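Local coordinates for protein esterase TesA (Pseudomonas aeruginosa, PDB 4JGG) that hydrolyses carboxylic esters, most actively Tween detergents and short-chain p-nitrophenyl esters, and shows low thioesterase activity towards palmitoyl-coenzyme A, at residues G172-Q175 against H180-L183; S30-L35 against V90-G95; Q106-L111 against A152-T157. All blocks are in the same frame, centred on the assembly; numbering follows the deposited sequence.

Contact 1. Residues G172-Q175 against H180-L183; sequences GMMQ and HPAL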
# COMPACT_ATOMS: atom_id res chain seq x y z
N GLY A 172 -16.13 -6.82 12.24
CA GLY A 172 -15.23 -6.40 13.29
C GLY A 172 -13.97 -5.76 12.74
O GLY A 172 -13.42 -4.85 13.33
N MET A 173 -13.53 -6.24 11.58
CA MET A 173 -12.27 -5.78 10.99
C MET A 173 -12.46 -4.56 10.09
O MET A 173 -11.57 -3.71 9.98
CB MET A 173 -11.60 -6.93 10.23
CG MET A 173 -11.18 -8.08 11.14
SD MET A 173 -10.06 -7.52 12.42
CE MET A 173 -8.55 -8.29 11.86
N MET A 174 -13.63 -4.49 9.45
CA MET A 174 -13.99 -3.38 8.58
C MET A 174 -14.86 -2.37 9.32
O MET A 174 -15.67 -2.75 10.15
CB MET A 174 -14.78 -3.89 7.37
CG MET A 174 -13.94 -4.67 6.39
SD MET A 174 -12.26 -4.03 6.39
CE MET A 174 -12.42 -2.62 5.33
N GLN A 175 -14.70 -1.09 8.99
CA GLN A 175 -15.68 -0.11 9.43
C GLN A 175 -16.95 -0.36 8.62
O GLN A 175 -16.93 -1.13 7.66
CB GLN A 175 -15.17 1.32 9.24
CG GLN A 175 -13.84 1.59 9.96
CD GLN A 175 -13.27 2.96 9.67
OE1 GLN A 175 -14.02 3.92 9.46
NE2 GLN A 175 -11.94 3.07 9.64
N HIS A 180 -12.91 0.78 4.60
CA HIS A 180 -11.84 1.33 5.44
C HIS A 180 -11.70 0.50 6.70
O HIS A 180 -12.60 0.49 7.54
CB HIS A 180 -12.12 2.78 5.81
CG HIS A 180 -12.31 3.68 4.63
ND1 HIS A 180 -13.55 4.14 4.23
CD2 HIS A 180 -11.42 4.18 3.73
CE1 HIS A 180 -13.41 4.89 3.15
NE2 HIS A 180 -12.14 4.93 2.83
N PRO A 181 -10.57 -0.21 6.84
CA PRO A 181 -10.40 -1.08 8.01
C PRO A 181 -10.58 -0.32 9.33
O PRO A 181 -10.20 0.84 9.45
CB PRO A 181 -8.97 -1.59 7.86
CG PRO A 181 -8.79 -1.67 6.38
CD PRO A 181 -9.45 -0.38 5.89
N ALA A 182 -11.18 -1.00 10.30
CA ALA A 182 -11.37 -0.43 11.63
C ALA A 182 -10.07 -0.58 12.43
O ALA A 182 -9.10 -1.14 11.96
CB ALA A 182 -12.52 -1.12 12.33
N LEU A 183 -10.09 -0.08 13.66
CA LEU A 183 -8.95 -0.16 14.57
C LEU A 183 -8.48 -1.60 14.78
O LEU A 183 -7.28 -1.89 14.77
CB LEU A 183 -9.33 0.48 15.91
CG LEU A 183 -8.27 0.60 16.99
CD1 LEU A 183 -7.11 1.42 16.47
CD2 LEU A 183 -8.86 1.22 18.24
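His180 meets Gln175 through its backbone: its carbonyl O accepts a bond from Gln175 N at 3.0 Å, the first half of a single beta bridge. With CG anti to the carbonyl carbon (chi1 -57°), the imidazole turns from residues 172-175 and its ND1 is hydrogen-bonded to Asp177, while CB stays near the Gln175 amide. Gln175 runs extended alongside the His180 carbonyl, its CG 2.9 Å from that O, and its amide reaches the next residue.

Pro181 offers its carbonyl O to Gln175 NE2 at 2.8 Å, the nitrogen standing well above the carbonyl plane while the oxygen lies near the plane of the amide. NE2 also donates to Leu35 O, so a glutamine suits a place where two backbone oxygens need a donor. Met174, bent at chi2 and chi3, lies alongside Pro181 and points the same way, its CE 3.4 Å from the proline N and against CD. A proline fits here, for the two backbone bonds of the bridge flank the Met174-Pro181 pair and ask no N-H of it.

Ala182 supplies the second half, its N donating to Met173 O at 2.8 Å, and its small CB rests 3.8 Å from Gln175 CG. Clasped in this way, the loop presents Asp177 and His180 as the Asp-x-x-His block of SGNH (GDSL) hydrolases, which by similarity completes the catalytic triad with Ser30.

Contact 2. Residues S30-L35 against V90-G95; sequences SISAAL and VIELGG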
# COMPACT_ATOMS: atom_id res chain seq x y z
N SER A 30 -6.27 6.32 2.01
CA SER A 30 -6.99 6.21 3.28
C SER A 30 -6.60 5.02 4.16
O SER A 30 -6.60 5.11 5.39
CB SER A 30 -8.49 6.10 2.98
OG SER A 30 -8.76 4.87 2.33
N ILE A 31 -6.26 3.89 3.54
CA ILE A 31 -6.01 2.69 4.33
C ILE A 31 -4.75 2.89 5.17
O ILE A 31 -4.73 2.57 6.36
CB ILE A 31 -5.89 1.42 3.48
CG1 ILE A 31 -7.13 1.24 2.60
CG2 ILE A 31 -5.74 0.18 4.37
CD1 ILE A 31 -7.16 -0.09 1.90
N SER A 32 -3.70 3.44 4.56
CA SER A 32 -2.44 3.63 5.27
C SER A 32 -2.39 4.96 6.02
O SER A 32 -1.58 5.15 6.93
CB SER A 32 -1.27 3.51 4.30
OG SER A 32 -1.17 2.18 3.82
N ALA A 33 -3.28 5.88 5.66
CA ALA A 33 -3.43 7.14 6.40
C ALA A 33 -4.28 6.97 7.66
O ALA A 33 -4.39 7.88 8.48
CB ALA A 33 -4.01 8.24 5.50
N ALA A 34 -4.87 5.78 7.83
CA ALA A 34 -5.61 5.45 9.05
C ALA A 34 -6.92 6.20 9.17
O ALA A 34 -7.28 6.69 10.24
CB ALA A 34 -4.75 5.70 10.30
N LEU A 35 -7.63 6.32 8.05
CA LEU A 35 -8.87 7.06 8.03
C LEU A 35 -9.84 6.44 9.03
O LEU A 35 -10.10 5.22 9.00
CB LEU A 35 -9.48 7.10 6.62
CG LEU A 35 -10.82 7.81 6.37
CD1 LEU A 35 -10.78 9.29 6.74
CD2 LEU A 35 -11.19 7.66 4.91
N VAL A 90 7.11 1.71 -0.05
CA VAL A 90 5.93 0.85 0.00
C VAL A 90 4.80 1.57 -0.72
O VAL A 90 4.40 2.67 -0.32
CB VAL A 90 5.51 0.52 1.46
CG1 VAL A 90 4.29 -0.37 1.49
CG2 VAL A 90 6.67 -0.14 2.19
N ILE A 91 4.31 0.98 -1.79
CA ILE A 91 3.21 1.62 -2.53
C ILE A 91 1.89 0.91 -2.27
O ILE A 91 1.76 -0.28 -2.52
CB ILE A 91 3.49 1.64 -4.05
CG1 ILE A 91 4.69 2.53 -4.37
CG2 ILE A 91 2.25 2.11 -4.81
CD1 ILE A 91 5.20 2.36 -5.79
N GLU A 92 0.91 1.67 -1.78
CA GLU A 92 -0.42 1.16 -1.51
C GLU A 92 -1.48 2.04 -2.19
O GLU A 92 -2.24 2.75 -1.54
CB GLU A 92 -0.68 1.09 -0.00
CG GLU A 92 -2.04 0.47 0.35
CD GLU A 92 -3.10 1.49 0.75
OE1 GLU A 92 -2.80 2.36 1.59
OE2 GLU A 92 -4.24 1.42 0.22
N LEU A 93 -1.53 1.96 -3.51
CA LEU A 93 -2.44 2.80 -4.27
C LEU A 93 -3.22 1.97 -5.28
O LEU A 93 -2.86 0.82 -5.57
CB LEU A 93 -1.65 3.91 -4.97
CG LEU A 93 -1.16 5.04 -4.07
CD1 LEU A 93 -0.57 6.14 -4.92
CD2 LEU A 93 -2.32 5.60 -3.24
N GLY A 94 -4.30 2.53 -5.81
CA GLY A 94 -5.11 1.83 -6.80
C GLY A 94 -6.42 1.31 -6.25
O GLY A 94 -7.31 0.90 -7.01
N GLY A 95 -6.56 1.31 -4.93
CA GLY A 95 -7.82 0.95 -4.32
C GLY A 95 -8.90 1.90 -4.77
O GLY A 95 -10.04 1.51 -5.01
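Ser32 OG donates to Glu92 OE1 across 2.8 Å, and it is the one strong hydrogen bond of the contact. It reaches the carboxylate on its anti side, 27° out of plane. The serine hydroxyl is used in both senses, since Trp43 NE1 bonds to the same OG; a small residue with a donor and an acceptor on one atom suits this buried place. The Ser32 backbone adds to the grip, though only weakly: its N lies 3.3 Å from Glu92 OE1 with a bent geometry. Asp29 N makes a further weak bond to OE1, so a buried oxygen is held by one good hydroxyl bond and two weak bonds from backbone N-H groups. These N-H groups belong to the turn at the start of the short helix 30-33, and their dipoles probably help to steady the acidic group.

Glu92 gets there because CG stands anti to the backbone N (chi1 -176°) and the chain then kinks at chi2, carrying the carboxylate from the end of strand 88-92 to the helix. A glutamate suits the position, long enough to span that gap and ending in an oxygen that can accept from several donors. Its other oxygen, OE2, lies against the aliphatic Ile31, 3.7 Å from CB and equally near CD1; the two side chains cross at about a right angle. Ile31 thus covers the carboxylate with hydrocarbon, while its own backbone N is bonded by Asp29 OD1.

The arrangement joins two SGNH-hydrolase blocks: the Gly-Asp-Ser turn bearing Ser30, the nucleophile by similarity, and the strand end leading into the Gly-x-Asn-Asp block that starts at Gly94.

Contact 3. Residues Q106-L111 against A152-T157; sequences QLQQNL and AAQEKT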
# COMPACT_ATOMS: atom_id res chain seq x y z
N GLN A 106 -4.65 1.82 -17.04
CA GLN A 106 -4.00 3.04 -16.56
C GLN A 106 -3.41 2.83 -15.16
O GLN A 106 -2.42 3.46 -14.79
CB GLN A 106 -4.95 4.25 -16.60
CG GLN A 106 -6.28 4.07 -15.84
CD GLN A 106 -6.22 4.55 -14.39
OE1 GLN A 106 -5.55 5.54 -14.07
NE2 GLN A 106 -6.93 3.85 -13.51
N LEU A 107 -4.03 1.95 -14.38
CA LEU A 107 -3.50 1.59 -13.06
C LEU A 107 -2.16 0.92 -13.24
O LEU A 107 -1.18 1.25 -12.57
CB LEU A 107 -4.45 0.63 -12.33
CG LEU A 107 -3.93 0.09 -10.99
CD1 LEU A 107 -3.63 1.22 -10.01
CD2 LEU A 107 -4.90 -0.91 -10.38
N GLN A 108 -2.11 -0.03 -14.17
CA GLN A 108 -0.90 -0.79 -14.43
C GLN A 108 0.21 0.15 -14.89
O GLN A 108 1.36 0.02 -14.49
CB GLN A 108 -1.17 -1.88 -15.48
CG GLN A 108 -0.21 -3.06 -15.41
CD GLN A 108 1.17 -2.72 -15.94
OE1 GLN A 108 1.36 -1.70 -16.60
NE2 GLN A 108 2.15 -3.58 -15.64
N GLN A 109 -0.14 1.11 -15.74
CA GLN A 109 0.84 2.07 -16.25
C GLN A 109 1.40 2.97 -15.14
O GLN A 109 2.63 3.12 -14.99
CB GLN A 109 0.18 2.92 -17.34
CG GLN A 109 1.10 3.93 -18.01
CD GLN A 109 0.34 4.89 -18.91
OE1 GLN A 109 -0.63 5.52 -18.49
NE2 GLN A 109 0.78 4.99 -20.16
N ASN A 110 0.50 3.59 -14.39
CA ASN A 110 0.89 4.47 -13.30
C ASN A 110 1.72 3.78 -12.21
O ASN A 110 2.75 4.31 -11.79
CB ASN A 110 -0.35 5.11 -12.69
CG ASN A 110 -1.04 6.06 -13.64
OD1 ASN A 110 -0.40 6.62 -14.54
ND2 ASN A 110 -2.35 6.26 -13.44
N LEU A 111 1.29 2.61 -11.76
CA LEU A 111 2.01 1.89 -10.72
C LEU A 111 3.38 1.44 -11.22
O LEU A 111 4.37 1.57 -10.52
CB LEU A 111 1.22 0.67 -10.23
CG LEU A 111 -0.02 0.83 -9.35
CD1 LEU A 111 -0.62 -0.55 -9.10
CD2 LEU A 111 0.29 1.51 -8.01
N ALA A 152 4.44 -5.94 -10.49
CA ALA A 152 5.54 -6.57 -9.78
C ALA A 152 6.39 -7.40 -10.74
O ALA A 152 7.62 -7.39 -10.64
CB ALA A 152 5.02 -7.42 -8.63
N ALA A 153 5.74 -8.10 -11.66
CA ALA A 153 6.44 -8.88 -12.67
C ALA A 153 7.30 -7.98 -13.54
O ALA A 153 8.50 -8.21 -13.71
CB ALA A 153 5.45 -9.64 -13.53
N GLN A 154 6.66 -6.95 -14.08
CA GLN A 154 7.29 -6.05 -15.04
C GLN A 154 8.45 -5.26 -14.45
O GLN A 154 9.48 -5.09 -15.10
CB GLN A 154 6.24 -5.10 -15.61
CG GLN A 154 6.75 -4.10 -16.62
CD GLN A 154 5.63 -3.20 -17.11
OE1 GLN A 154 4.48 -3.38 -16.72
NE2 GLN A 154 5.96 -2.23 -17.96
N GLU A 155 8.27 -4.76 -13.23
CA GLU A 155 9.26 -3.88 -12.63
C GLU A 155 10.14 -4.56 -11.58
O GLU A 155 10.94 -3.91 -10.91
CB GLU A 155 8.61 -2.63 -12.03
CG GLU A 155 7.86 -1.74 -13.04
CD GLU A 155 8.76 -1.23 -14.16
OE1 GLU A 155 10.00 -1.23 -13.98
OE2 GLU A 155 8.22 -0.84 -15.22
N LYS A 156 9.99 -5.88 -11.45
CA LYS A 156 10.74 -6.66 -10.47
C LYS A 156 10.60 -6.13 -9.05
O LYS A 156 11.59 -5.92 -8.37
CB LYS A 156 12.24 -6.69 -10.80
CG LYS A 156 12.58 -6.62 -12.26
N THR A 157 9.37 -5.90 -8.60
CA THR A 157 9.17 -5.40 -7.25
C THR A 157 8.78 -6.54 -6.32
O THR A 157 8.46 -7.64 -6.77
CB THR A 157 8.07 -4.32 -7.18
OG1 THR A 157 6.78 -4.96 -7.07
CG2 THR A 157 8.09 -3.44 -8.41
O HOH W 1 3.88 -0.14 -18.02
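Gln108 and Gln154 meet through their amides alone: Gln108 NE2 donates to Gln154 OE1 at 2.6 Å, short for such a bond, with an N-H···O angle of 167°. The nitrogen sits almost in line with the acceptor C=O, and with their planes only 8° apart the two amides are nearly coplanar. A water closes the pair into a ring, accepting from Gln154 NE2 at 2.9 Å and donating to Gln108 OE1 over a longer 3.3 Å. Glutamine suits both positions, having a donor and an acceptor side by side at the end of a flexible chain.

Around this pair, the chains differ in shape: Gln154 is stretched out fully from its helix (chi1 180°), whereas Gln108 bends at chi2, its side chain lying against Val147 and Val151 of helix 138-155. Deeper in, Leu111 packs on Tyr148, so apolar contacts lie under the polar clasp. Just beyond Gln154 the helix ends in a Schellman motif, Lys156 taking positive phi and Thr157 N bonding back to Ala152 O at 3.1 Å.

Far from the annotated active-site residues, this surface contact bridges two adjacent crossover helices on one face of the alpha/beta/alpha sandwich.

Overall arrangement
From the N terminus the contacts follow in series, neither nesting nor crossing. Contact 2 closes first, drawing the turn after strand 23-28 to the end of strand 88-92 and enclosing strand 59-62 between them in sequence. Contact 3 then joins helices 104-121 and 138-155, around strand 124-128. Contact 1 comes last, a short loop closed before helix 186-197. Contact 2 touches both others: Ile91 and Gly94 pack on Leu111 and Leu107, while Ser30 and Leu35 meet His180 and Gln175. Contacts 1 and 3 stand on opposite sides of the chain's centre, their nearest atoms about 16 Å apart, with contact 2 between the loop of the probable catalytic histidine and the helical layer.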